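Local coordinates for protein type III restriction-modification enzyme EcoP15I Mod subunit (Escherichia coli, PDB 4ZCF) that methylates one adenine N6 in its asymmetric DNA recognition site from S-adenosylmethionine, and joins the Res subunit for DNA restriction, at residues N606-G612 and L638-N644; L580-F585 and Y611-F615; G193-I199 and E242-T248; N416-I420 and S444-T450. One frame throughout, in Å; residues are numbered along the deposited sequence.

Contact 1: residues N606-G612 and L638-N644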
# COMPACT_ATOMS: atom_id res chain seq x y z
N ASN A 606 27.50 -3.69 -26.15
CA ASN A 606 27.97 -4.71 -25.22
C ASN A 606 27.19 -6.00 -25.37
O ASN A 606 27.49 -7.00 -24.72
CB ASN A 606 27.86 -4.19 -23.78
CG ASN A 606 26.56 -3.48 -23.49
OD1 ASN A 606 25.53 -4.10 -23.22
ND2 ASN A 606 26.57 -2.15 -23.57
N LYS A 607 26.20 -5.98 -26.25
CA LYS A 607 25.31 -7.10 -26.52
C LYS A 607 24.93 -7.05 -28.01
O LYS A 607 24.66 -5.96 -28.53
CB LYS A 607 24.06 -6.95 -25.61
CG LYS A 607 23.23 -8.21 -25.42
CD LYS A 607 21.94 -7.86 -24.68
CE LYS A 607 20.75 -8.63 -25.17
NZ LYS A 607 19.47 -7.96 -24.83
N VAL A 608 24.98 -8.21 -28.69
CA VAL A 608 24.62 -8.34 -30.12
C VAL A 608 23.50 -9.38 -30.23
O VAL A 608 23.67 -10.52 -29.81
CB VAL A 608 25.82 -8.65 -31.07
CG1 VAL A 608 25.40 -8.61 -32.54
CG2 VAL A 608 26.98 -7.69 -30.84
N VAL A 609 22.33 -8.94 -30.72
CA VAL A 609 21.12 -9.77 -30.89
C VAL A 609 20.83 -9.95 -32.40
O VAL A 609 20.70 -8.97 -33.11
CB VAL A 609 19.88 -9.21 -30.12
CG1 VAL A 609 18.75 -10.23 -30.03
CG2 VAL A 609 20.26 -8.69 -28.74
N PHE A 610 20.74 -11.19 -32.87
CA PHE A 610 20.46 -11.44 -34.29
C PHE A 610 19.29 -12.41 -34.49
O PHE A 610 19.06 -13.29 -33.67
CB PHE A 610 21.74 -11.90 -35.04
CG PHE A 610 22.23 -13.28 -34.65
CD1 PHE A 610 23.10 -13.44 -33.58
CD2 PHE A 610 21.78 -14.41 -35.32
CE1 PHE A 610 23.50 -14.72 -33.17
CE2 PHE A 610 22.21 -15.69 -34.92
CZ PHE A 610 23.06 -15.82 -33.85
N TYR A 611 18.56 -12.23 -35.59
CA TYR A 611 17.42 -13.09 -35.94
C TYR A 611 17.90 -14.42 -36.59
O TYR A 611 18.33 -14.43 -37.74
CB TYR A 611 16.48 -12.30 -36.85
CG TYR A 611 15.22 -13.02 -37.28
CD1 TYR A 611 14.51 -13.81 -36.39
CD2 TYR A 611 14.69 -12.82 -38.55
CE1 TYR A 611 13.34 -14.46 -36.77
CE2 TYR A 611 13.53 -13.49 -38.95
CZ TYR A 611 12.85 -14.30 -38.06
OH TYR A 611 11.68 -14.91 -38.44
N GLY A 612 17.80 -15.51 -35.81
CA GLY A 612 18.17 -16.89 -36.16
C GLY A 612 17.82 -17.35 -37.56
O GLY A 612 18.72 -17.77 -38.30
N LEU A 638 31.74 -8.39 -26.07
CA LEU A 638 30.37 -8.37 -26.59
C LEU A 638 29.67 -9.73 -26.53
O LEU A 638 30.16 -10.70 -27.13
CB LEU A 638 30.37 -7.83 -28.03
CG LEU A 638 30.67 -6.35 -28.22
CD1 LEU A 638 32.15 -6.09 -28.45
CD2 LEU A 638 29.85 -5.77 -29.36
N ASP A 639 28.52 -9.80 -25.82
CA ASP A 639 27.70 -11.02 -25.76
C ASP A 639 26.90 -11.16 -27.05
O ASP A 639 26.55 -10.15 -27.67
CB ASP A 639 26.75 -11.02 -24.55
CG ASP A 639 26.14 -12.40 -24.26
OD1 ASP A 639 26.92 -13.39 -24.15
OD2 ASP A 639 24.90 -12.48 -24.13
N LEU A 640 26.62 -12.42 -27.46
CA LEU A 640 25.91 -12.73 -28.69
C LEU A 640 24.66 -13.58 -28.45
O LEU A 640 24.76 -14.77 -28.15
CB LEU A 640 26.87 -13.35 -29.74
CG LEU A 640 26.30 -13.64 -31.12
CD1 LEU A 640 26.15 -12.37 -31.95
CD2 LEU A 640 27.13 -14.65 -31.85
N VAL A 641 23.49 -12.96 -28.62
CA VAL A 641 22.18 -13.58 -28.38
C VAL A 641 21.47 -13.98 -29.69
O VAL A 641 21.58 -13.24 -30.68
CB VAL A 641 21.32 -12.59 -27.52
CG1 VAL A 641 19.94 -13.16 -27.18
CG2 VAL A 641 22.06 -12.19 -26.24
N VAL A 642 20.75 -15.13 -29.68
CA VAL A 642 19.91 -15.66 -30.76
C VAL A 642 18.42 -15.47 -30.39
O VAL A 642 18.00 -15.87 -29.29
CB VAL A 642 20.10 -17.16 -31.11
CG1 VAL A 642 19.92 -17.40 -32.61
CG2 VAL A 642 21.42 -17.72 -30.61
N ARG A 643 17.62 -14.98 -31.34
CA ARG A 643 16.19 -14.82 -31.12
C ARG A 643 15.39 -15.27 -32.35
O ARG A 643 15.67 -14.82 -33.46
CB ARG A 643 15.84 -13.38 -30.70
CG ARG A 643 14.51 -13.28 -29.96
CD ARG A 643 14.37 -12.00 -29.18
NE ARG A 643 15.37 -11.91 -28.13
CZ ARG A 643 15.86 -10.78 -27.65
NH1 ARG A 643 15.47 -9.61 -28.14
NH2 ARG A 643 16.76 -10.80 -26.68
N ASN A 644 14.38 -16.15 -32.14
CA ASN A 644 13.49 -16.74 -33.15
C ASN A 644 14.25 -17.43 -34.30
O ASN A 644 15.36 -17.92 -34.12
CB ASN A 644 12.48 -15.73 -33.69
CG ASN A 644 11.24 -15.55 -32.85
OD1 ASN A 644 11.07 -14.53 -32.16
ND2 ASN A 644 10.32 -16.50 -32.94

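Contact 2: residues L580-F585 and Y611-F615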
# COMPACT_ATOMS: atom_id res chain seq x y z
N LEU A 580 20.59 -7.45 -35.43
CA LEU A 580 20.84 -7.87 -36.81
C LEU A 580 19.68 -8.78 -37.21
O LEU A 580 19.72 -9.98 -36.95
CB LEU A 580 22.21 -8.54 -37.01
CG LEU A 580 23.44 -7.96 -36.33
CD1 LEU A 580 24.62 -8.89 -36.48
CD2 LEU A 580 23.77 -6.59 -36.85
N ILE A 581 18.63 -8.17 -37.79
CA ILE A 581 17.41 -8.85 -38.22
C ILE A 581 17.49 -9.28 -39.69
O ILE A 581 17.12 -10.41 -40.01
CB ILE A 581 16.12 -8.00 -37.93
CG1 ILE A 581 16.20 -7.24 -36.57
CG2 ILE A 581 14.84 -8.86 -38.08
CD1 ILE A 581 14.89 -6.73 -35.91
N ALA A 582 17.93 -8.38 -40.58
CA ALA A 582 18.01 -8.60 -42.03
C ALA A 582 18.88 -9.82 -42.43
O ALA A 582 19.86 -10.12 -41.74
CB ALA A 582 18.54 -7.34 -42.71
N PRO A 583 18.55 -10.55 -43.54
CA PRO A 583 19.44 -11.65 -43.94
C PRO A 583 20.62 -11.08 -44.73
O PRO A 583 20.71 -9.86 -44.93
CB PRO A 583 18.54 -12.55 -44.81
CG PRO A 583 17.38 -11.69 -45.23
CD PRO A 583 17.45 -10.37 -44.51
N ASN A 584 21.53 -11.96 -45.18
CA ASN A 584 22.69 -11.59 -46.00
C ASN A 584 23.75 -10.75 -45.28
O ASN A 584 24.34 -9.87 -45.89
CB ASN A 584 22.27 -10.99 -47.38
CG ASN A 584 21.23 -11.81 -48.11
OD1 ASN A 584 21.48 -12.92 -48.59
ND2 ASN A 584 20.01 -11.28 -48.19
N PHE A 585 24.02 -11.07 -44.00
CA PHE A 585 25.08 -10.43 -43.21
C PHE A 585 26.41 -11.03 -43.74
O PHE A 585 26.55 -12.26 -43.81
CB PHE A 585 24.87 -10.68 -41.70
CG PHE A 585 25.95 -10.15 -40.78
CD1 PHE A 585 25.96 -8.81 -40.39
CD2 PHE A 585 26.94 -10.99 -40.28
CE1 PHE A 585 26.96 -8.32 -39.54
CE2 PHE A 585 27.96 -10.49 -39.45
CZ PHE A 585 27.97 -9.16 -39.09
N TYR A 611 18.56 -12.23 -35.59
CA TYR A 611 17.42 -13.09 -35.94
C TYR A 611 17.90 -14.42 -36.59
O TYR A 611 18.33 -14.43 -37.74
CB TYR A 611 16.48 -12.30 -36.85
CG TYR A 611 15.22 -13.02 -37.28
CD1 TYR A 611 14.51 -13.81 -36.39
CD2 TYR A 611 14.69 -12.82 -38.55
CE1 TYR A 611 13.34 -14.46 -36.77
CE2 TYR A 611 13.53 -13.49 -38.95
CZ TYR A 611 12.85 -14.30 -38.06
OH TYR A 611 11.68 -14.91 -38.44
N GLY A 612 17.80 -15.51 -35.81
CA GLY A 612 18.17 -16.89 -36.16
C GLY A 612 17.82 -17.35 -37.56
O GLY A 612 18.72 -17.77 -38.30
N SER A 613 16.53 -17.25 -37.95
CA SER A 613 16.00 -17.64 -39.27
C SER A 613 16.74 -17.03 -40.47
O SER A 613 16.80 -17.66 -41.54
CB SER A 613 14.52 -17.31 -39.37
OG SER A 613 13.71 -18.45 -39.09
N ASN A 614 17.29 -15.80 -40.31
CA ASN A 614 18.02 -15.07 -41.34
C ASN A 614 19.55 -15.21 -41.24
O ASN A 614 20.29 -14.51 -41.94
CB ASN A 614 17.59 -13.60 -41.32
CG ASN A 614 16.21 -13.35 -41.84
OD1 ASN A 614 15.59 -14.20 -42.51
ND2 ASN A 614 15.69 -12.15 -41.59
N PHE A 615 20.01 -16.13 -40.35
CA PHE A 615 21.44 -16.41 -40.09
C PHE A 615 21.72 -17.93 -40.07
O PHE A 615 22.73 -18.39 -40.62
CB PHE A 615 21.88 -15.76 -38.76
CG PHE A 615 22.21 -14.29 -38.80
CD1 PHE A 615 21.21 -13.33 -38.84
CD2 PHE A 615 23.53 -13.85 -38.72
CE1 PHE A 615 21.51 -11.96 -38.85
CE2 PHE A 615 23.84 -12.48 -38.70
CZ PHE A 615 22.82 -11.55 -38.77
O HOH W 1 22.51 -12.99 -42.19

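Contact 3: residues G193-I199 and E242-T248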
# COMPACT_ATOMS: atom_id res chain seq x y z
N GLY A 193 6.70 5.26 -5.04
CA GLY A 193 5.56 5.50 -5.92
C GLY A 193 4.22 5.25 -5.27
O GLY A 193 4.16 4.67 -4.18
N THR A 194 3.15 5.75 -5.93
CA THR A 194 1.75 5.72 -5.46
C THR A 194 0.73 5.43 -6.55
O THR A 194 0.92 5.80 -7.70
CB THR A 194 1.36 7.06 -4.78
OG1 THR A 194 1.75 8.16 -5.59
CG2 THR A 194 1.92 7.22 -3.38
N ILE A 195 -0.36 4.79 -6.16
CA ILE A 195 -1.53 4.53 -7.00
C ILE A 195 -2.70 5.32 -6.41
O ILE A 195 -2.82 5.40 -5.20
CB ILE A 195 -1.85 3.01 -7.22
CG1 ILE A 195 -3.07 2.82 -8.17
CG2 ILE A 195 -2.02 2.24 -5.89
CD1 ILE A 195 -3.21 1.48 -8.84
N PHE A 196 -3.53 5.93 -7.27
CA PHE A 196 -4.77 6.69 -6.98
C PHE A 196 -5.89 5.99 -7.79
O PHE A 196 -5.71 5.74 -8.98
CB PHE A 196 -4.58 8.15 -7.44
CG PHE A 196 -3.70 9.03 -6.58
CD1 PHE A 196 -2.32 8.88 -6.60
CD2 PHE A 196 -4.24 10.01 -5.77
CE1 PHE A 196 -1.50 9.69 -5.79
CE2 PHE A 196 -3.42 10.84 -4.98
CZ PHE A 196 -2.05 10.69 -5.02
N ILE A 197 -7.01 5.58 -7.13
CA ILE A 197 -8.13 4.87 -7.76
C ILE A 197 -9.46 5.53 -7.45
O ILE A 197 -9.89 5.51 -6.30
CB ILE A 197 -8.20 3.35 -7.45
CG1 ILE A 197 -6.81 2.67 -7.45
CG2 ILE A 197 -9.20 2.63 -8.41
CD1 ILE A 197 -6.78 1.24 -6.94
N SER A 198 -10.12 6.07 -8.50
CA SER A 198 -11.44 6.69 -8.40
C SER A 198 -12.49 5.60 -8.34
O SER A 198 -12.43 4.65 -9.12
CB SER A 198 -11.74 7.55 -9.63
OG SER A 198 -11.09 8.80 -9.56
N ILE A 199 -13.46 5.73 -7.42
CA ILE A 199 -14.59 4.82 -7.27
C ILE A 199 -15.67 5.56 -6.61
O ILE A 199 -15.42 6.64 -6.11
CB ILE A 199 -14.33 3.48 -6.51
CG1 ILE A 199 -13.18 3.56 -5.53
CG2 ILE A 199 -14.36 2.21 -7.43
CD1 ILE A 199 -13.55 4.06 -4.25
N GLU A 242 -17.93 10.87 -4.33
CA GLU A 242 -17.28 9.62 -4.64
C GLU A 242 -15.88 9.65 -3.98
O GLU A 242 -15.59 10.54 -3.19
CB GLU A 242 -17.25 9.35 -6.15
CG GLU A 242 -16.96 10.56 -7.02
CD GLU A 242 -16.74 10.13 -8.45
OE1 GLU A 242 -17.75 10.01 -9.18
OE2 GLU A 242 -15.58 9.83 -8.80
N TYR A 243 -15.05 8.68 -4.28
CA TYR A 243 -13.76 8.55 -3.60
C TYR A 243 -12.57 8.39 -4.52
O TYR A 243 -12.72 8.10 -5.70
CB TYR A 243 -13.80 7.35 -2.61
CG TYR A 243 -15.06 7.24 -1.77
CD1 TYR A 243 -15.14 7.86 -0.53
CD2 TYR A 243 -16.15 6.49 -2.20
CE1 TYR A 243 -16.30 7.79 0.24
CE2 TYR A 243 -17.32 6.41 -1.43
CZ TYR A 243 -17.38 7.04 -0.20
OH TYR A 243 -18.52 6.97 0.57
N ILE A 244 -11.39 8.57 -3.96
CA ILE A 244 -10.08 8.36 -4.55
C ILE A 244 -9.26 7.64 -3.46
O ILE A 244 -8.89 8.26 -2.47
CB ILE A 244 -9.39 9.66 -5.09
CG1 ILE A 244 -10.38 10.46 -6.03
CG2 ILE A 244 -8.04 9.31 -5.80
CD1 ILE A 244 -9.93 11.79 -6.64
N ILE A 245 -9.08 6.30 -3.62
CA ILE A 245 -8.28 5.48 -2.71
C ILE A 245 -6.80 5.64 -3.13
O ILE A 245 -6.50 5.72 -4.31
CB ILE A 245 -8.74 4.00 -2.54
CG1 ILE A 245 -8.20 3.09 -3.62
CG2 ILE A 245 -10.27 3.85 -2.39
CD1 ILE A 245 -8.18 1.67 -3.17
N VAL A 246 -5.88 5.79 -2.16
CA VAL A 246 -4.46 6.02 -2.43
C VAL A 246 -3.62 4.96 -1.70
O VAL A 246 -3.87 4.67 -0.53
CB VAL A 246 -4.05 7.48 -2.04
CG1 VAL A 246 -2.62 7.80 -2.46
CG2 VAL A 246 -5.01 8.51 -2.61
N TYR A 247 -2.67 4.34 -2.40
CA TYR A 247 -1.76 3.33 -1.83
C TYR A 247 -0.36 3.63 -2.34
O TYR A 247 -0.19 4.34 -3.32
CB TYR A 247 -2.18 1.88 -2.21
CG TYR A 247 -3.30 1.28 -1.38
CD1 TYR A 247 -4.61 1.70 -1.54
CD2 TYR A 247 -3.04 0.28 -0.44
CE1 TYR A 247 -5.64 1.18 -0.75
CE2 TYR A 247 -4.06 -0.25 0.35
CZ TYR A 247 -5.36 0.19 0.18
OH TYR A 247 -6.39 -0.36 0.90
N THR A 248 0.63 3.12 -1.64
CA THR A 248 2.04 3.27 -1.96
C THR A 248 2.62 1.88 -2.21
O THR A 248 2.00 0.89 -1.81
CB THR A 248 2.74 4.09 -0.87
OG1 THR A 248 4.10 4.32 -1.22
CG2 THR A 248 2.65 3.47 0.50

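Contact 4: residues N416-I420 and S444-T450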
# COMPACT_ATOMS: atom_id res chain seq x y z
N ASN A 416 -19.42 10.41 -18.68
CA ASN A 416 -19.13 10.78 -17.28
C ASN A 416 -17.61 10.99 -17.03
O ASN A 416 -17.06 10.58 -15.98
CB ASN A 416 -19.71 9.74 -16.31
N ALA A 417 -16.94 11.66 -18.01
CA ALA A 417 -15.49 11.95 -18.01
C ALA A 417 -15.00 12.73 -16.78
O ALA A 417 -15.77 13.41 -16.10
CB ALA A 417 -15.11 12.67 -19.30
N LYS A 418 -13.71 12.60 -16.49
CA LYS A 418 -13.17 13.32 -15.36
C LYS A 418 -12.71 14.68 -15.82
O LYS A 418 -12.16 14.81 -16.92
CB LYS A 418 -11.95 12.58 -14.74
CG LYS A 418 -12.25 11.26 -14.03
CD LYS A 418 -12.93 11.44 -12.69
CE LYS A 418 -13.39 10.13 -12.16
NZ LYS A 418 -14.58 9.64 -12.88
N THR A 419 -12.85 15.67 -14.93
CA THR A 419 -12.30 16.98 -15.18
C THR A 419 -10.77 16.95 -14.96
O THR A 419 -10.27 16.20 -14.12
CB THR A 419 -13.04 18.09 -14.44
OG1 THR A 419 -12.22 19.26 -14.49
CG2 THR A 419 -13.35 17.76 -12.98
N ILE A 420 -10.05 17.73 -15.74
CA ILE A 420 -8.60 17.90 -15.70
C ILE A 420 -8.16 18.64 -14.42
O ILE A 420 -7.03 18.48 -13.98
CB ILE A 420 -8.07 18.56 -17.03
CG1 ILE A 420 -8.56 20.04 -17.18
CG2 ILE A 420 -8.45 17.71 -18.26
CD1 ILE A 420 -8.21 20.80 -18.49
N SER A 444 -11.19 9.29 -21.79
CA SER A 444 -11.23 10.39 -22.74
C SER A 444 -9.85 10.99 -23.00
O SER A 444 -9.72 11.74 -23.96
CB SER A 444 -12.19 11.47 -22.24
OG SER A 444 -12.01 11.84 -20.88
N GLY A 445 -8.86 10.65 -22.16
CA GLY A 445 -7.49 11.16 -22.23
C GLY A 445 -7.16 12.25 -21.22
O GLY A 445 -6.14 12.94 -21.34
N THR A 446 -8.02 12.42 -20.21
CA THR A 446 -7.91 13.42 -19.13
C THR A 446 -6.54 13.52 -18.46
O THR A 446 -6.07 14.65 -18.25
CB THR A 446 -8.99 13.17 -18.09
OG1 THR A 446 -10.24 12.96 -18.76
CG2 THR A 446 -9.06 14.26 -17.05
N THR A 447 -5.94 12.37 -18.07
CA THR A 447 -4.65 12.36 -17.37
C THR A 447 -3.53 12.89 -18.25
O THR A 447 -2.69 13.65 -17.79
CB THR A 447 -4.37 10.96 -16.76
OG1 THR A 447 -5.50 10.55 -16.02
CG2 THR A 447 -3.20 10.97 -15.82
N ALA A 448 -3.53 12.48 -19.51
CA ALA A 448 -2.57 12.86 -20.53
C ALA A 448 -2.67 14.37 -20.75
O ALA A 448 -1.65 15.04 -20.70
CB ALA A 448 -2.86 12.09 -21.81
N HIS A 449 -3.90 14.89 -20.88
CA HIS A 449 -4.19 16.31 -21.06
C HIS A 449 -3.63 17.10 -19.87
O HIS A 449 -2.89 18.07 -20.08
CB HIS A 449 -5.71 16.52 -21.23
CG HIS A 449 -6.11 17.91 -21.66
ND1 HIS A 449 -7.38 18.16 -22.17
CD2 HIS A 449 -5.42 19.07 -21.62
CE1 HIS A 449 -7.42 19.46 -22.41
NE2 HIS A 449 -6.26 20.05 -22.11
N THR A 450 -3.92 16.65 -18.65
CA THR A 450 -3.44 17.22 -17.39
C THR A 450 -1.91 17.32 -17.39
O THR A 450 -1.39 18.30 -16.87
CB THR A 450 -4.01 16.38 -16.23
OG1 THR A 450 -5.44 16.47 -16.22
CG2 THR A 450 -3.44 16.78 -14.89

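Contact 1: residues N606-G612 and L638-N644
Phe-610 carries its CG between the backbone N and the carbonyl carbon (chi1 68°), which lays the ring across Leu-640 and alongside Val-642. Its CD1 lies 3.6 Å from Leu-640 CD1, whose side chain meets it at about a right angle, while CE2 reaches Val-642 CG1 at 3.7 Å; Val-642 CA sits over one ring face. On the other side of the sheet a bend at chi3 (-64°) folds the Arg-643 guanidinium flat onto Val-609, with CG1 over its centre and 3.8 Å from CZ. Lys-607 NZ stands at the guanidinium edge, 4.3 Å from Arg-643 NH2, and both cations form salt bridges with Asp-553, which probably offsets their like charges. The strands run parallel. Val-608 uses both backbone groups across the pair, N to Asp-639 O (2.7 Å) and O from Val-641 N (2.7 Å), and Phe-610 repeats the pattern with Val-641 O and Arg-643 N. Helix 618-629 links the two strands in a beta-alpha-beta crossover and covers Val-608, Phe-610 and Leu-640; strand 577-580 flanks 607-611, whereas 639-643 is outermost in this chain's sheet and meets Phe-757 of the endonuclease chain.

Contact 2: residues L580-F585 and Y611-F615
Leu-580 O accepts Tyr-611 N at 2.9 Å where the parallel strands 577-580 and 607-611 end. Beyond it 580-585 runs on as an irregular loop, whereas 612-614 winds into a short 3-10 turn in which Asn-614 N binds Tyr-611 O. The turn presents Asn-614 to the loop: its ND2 donates to Ile-581 O at 2.8 Å, almost straight (176°) and within the amide plane, while its CB packs beside Pro-583 CB at 3.8 Å. With an alanine here the amide is gone, and Ile-581 O would probably lose this donor and the loop its side-chain tie to the turn. Both segments are connections from a strand to the helix after it, 587-598 and 618-629, both leaving the C-terminal ends of adjacent parallel strands in the alpha/beta C-terminal domain. Phe-615 wedges in from the far end of the turn. Its CZ meets Leu-580 CB at 3.5 Å and its CE2 meets Phe-585 CB at 3.6 Å, the two phenyl planes inclined by 34°. A water over the centre of one Phe-615 face accepts from Phe-585 N and donates to Asn-614 O, bridging the backbones. Tyr-569 packs against both phenylalanines, and Ser-613 O accepts from Lys-759 of the endonuclease chain.

Contact 3: residues G193-I199 and E242-T248
Ile-195, Ile-197 and Ile-199 each spend both backbone groups on the facing strand, pairing with Tyr-247, Ile-245 and Tyr-243 in three antiparallel hydrogen-bonded pairs. The six bonds are even, from 2.8 Å for Tyr-243 N to Ile-199 O up to 3.0 Å for Ile-199 N to Tyr-243 O. A side chain adds a seventh: Thr-248 OG1, anti to its own N (chi1 -176°), donates to Gly-193 O at 3.0 Å. The backbones of Thr-194 and Phe-196 turn the other way and bond to strand 117-122. This is the central sheet of a Rossmann-like methyltransferase, in which 241-248 is the reversed strand inserted between 193-199 and 220-227. Polar side chains find partners beyond the pair: Ser-198 OG bonds Tyr-121 OH, Tyr-247 OH bonds Asp-212, and Glu-242 OE2 bonds Tyr-126 OH, which belongs to the predicted S-adenosylmethionine region. Apolar side chains also pack across the pair. Val-246 CG1 makes a CH-pi contact over the Phe-196 ring, 3.9 Å from its centroid, and Ile-244 CG2 lies at the ring edge. On the opposite face Ile-199 CD1 touches Tyr-243 CB at 3.7 Å, and Tyr-243 also packs on Tyr-243 of the second Mod subunit.

Contact 4: residues N416-I420 and S444-T450
Ile-420 packs into the first turn of helix 446-455, meeting Thr-446, His-449 and Thr-450 together. With CG1 placed between the backbone N and the carbonyl carbon (chi1 67°), its CG2 branch is directed at Thr-446 CG2, 3.7 Å away, while its CD1 lies over one face of the His-449 imidazole toward the rim. Thr-450 slides past in the opposite direction, with OG1 3.5 Å from Ile-420 CB. That hydroxyl donates to Thr-446 O at 2.8 Å, and Thr-450 N reaches the same oxygen from the other face of its carbonyl plane, giving it two donors. A valine in its place would keep the bulk but probably leave Thr-446 O with the backbone donor alone of these two. Toward the start of 416-420 the contact thins to partly exposed Ala-417, whose CB touches Ser-444 OG at 3.6 Å. Between the two ends Thr-446 OG1 lies 3.2 Å from Lys-418 O, a possible but unsettled bond, and the Lys-418 ammonium runs away to a salt bridge with Asp-123. Ser-444 and Gly-445 belong to the FxGxG loop, the conserved glycine-rich motif of these methyltransferases, and Asp-123 to the predicted S-adenosylmethionine region. Ala-417 thus touches the glycine-rich loop, Ile-420 packs on the helix that follows it, and Lys-418 pairs with Asp-123 outside the two segments, consistent with a shared framework for the cofactor site.

How the contacts relate
From the N terminus, contact 3 closes first, joining two strands of the methylase sheet across a 42-residue excursion. Contact 4 follows in series, fastening the approach to helix 420-430 onto the start of helix 446-455. These two touch where Lys-418 CE meets Ser-198 OG at 3.7 Å, and helix 420-430 covers one face of contact 3. Contacts 2 and 1 lie in the C-terminal domain, their centres 42 to 47 Å from those of contacts 3 and 4. Their loops neither nest nor run in series but interlock: contact 1 opens before contact 2 has closed, and both use Tyr-611 and Gly-612. Together they join strands 577-580, 607-611 and 639-643 side by side, the last of them outermost within this chain and against the endonuclease chain.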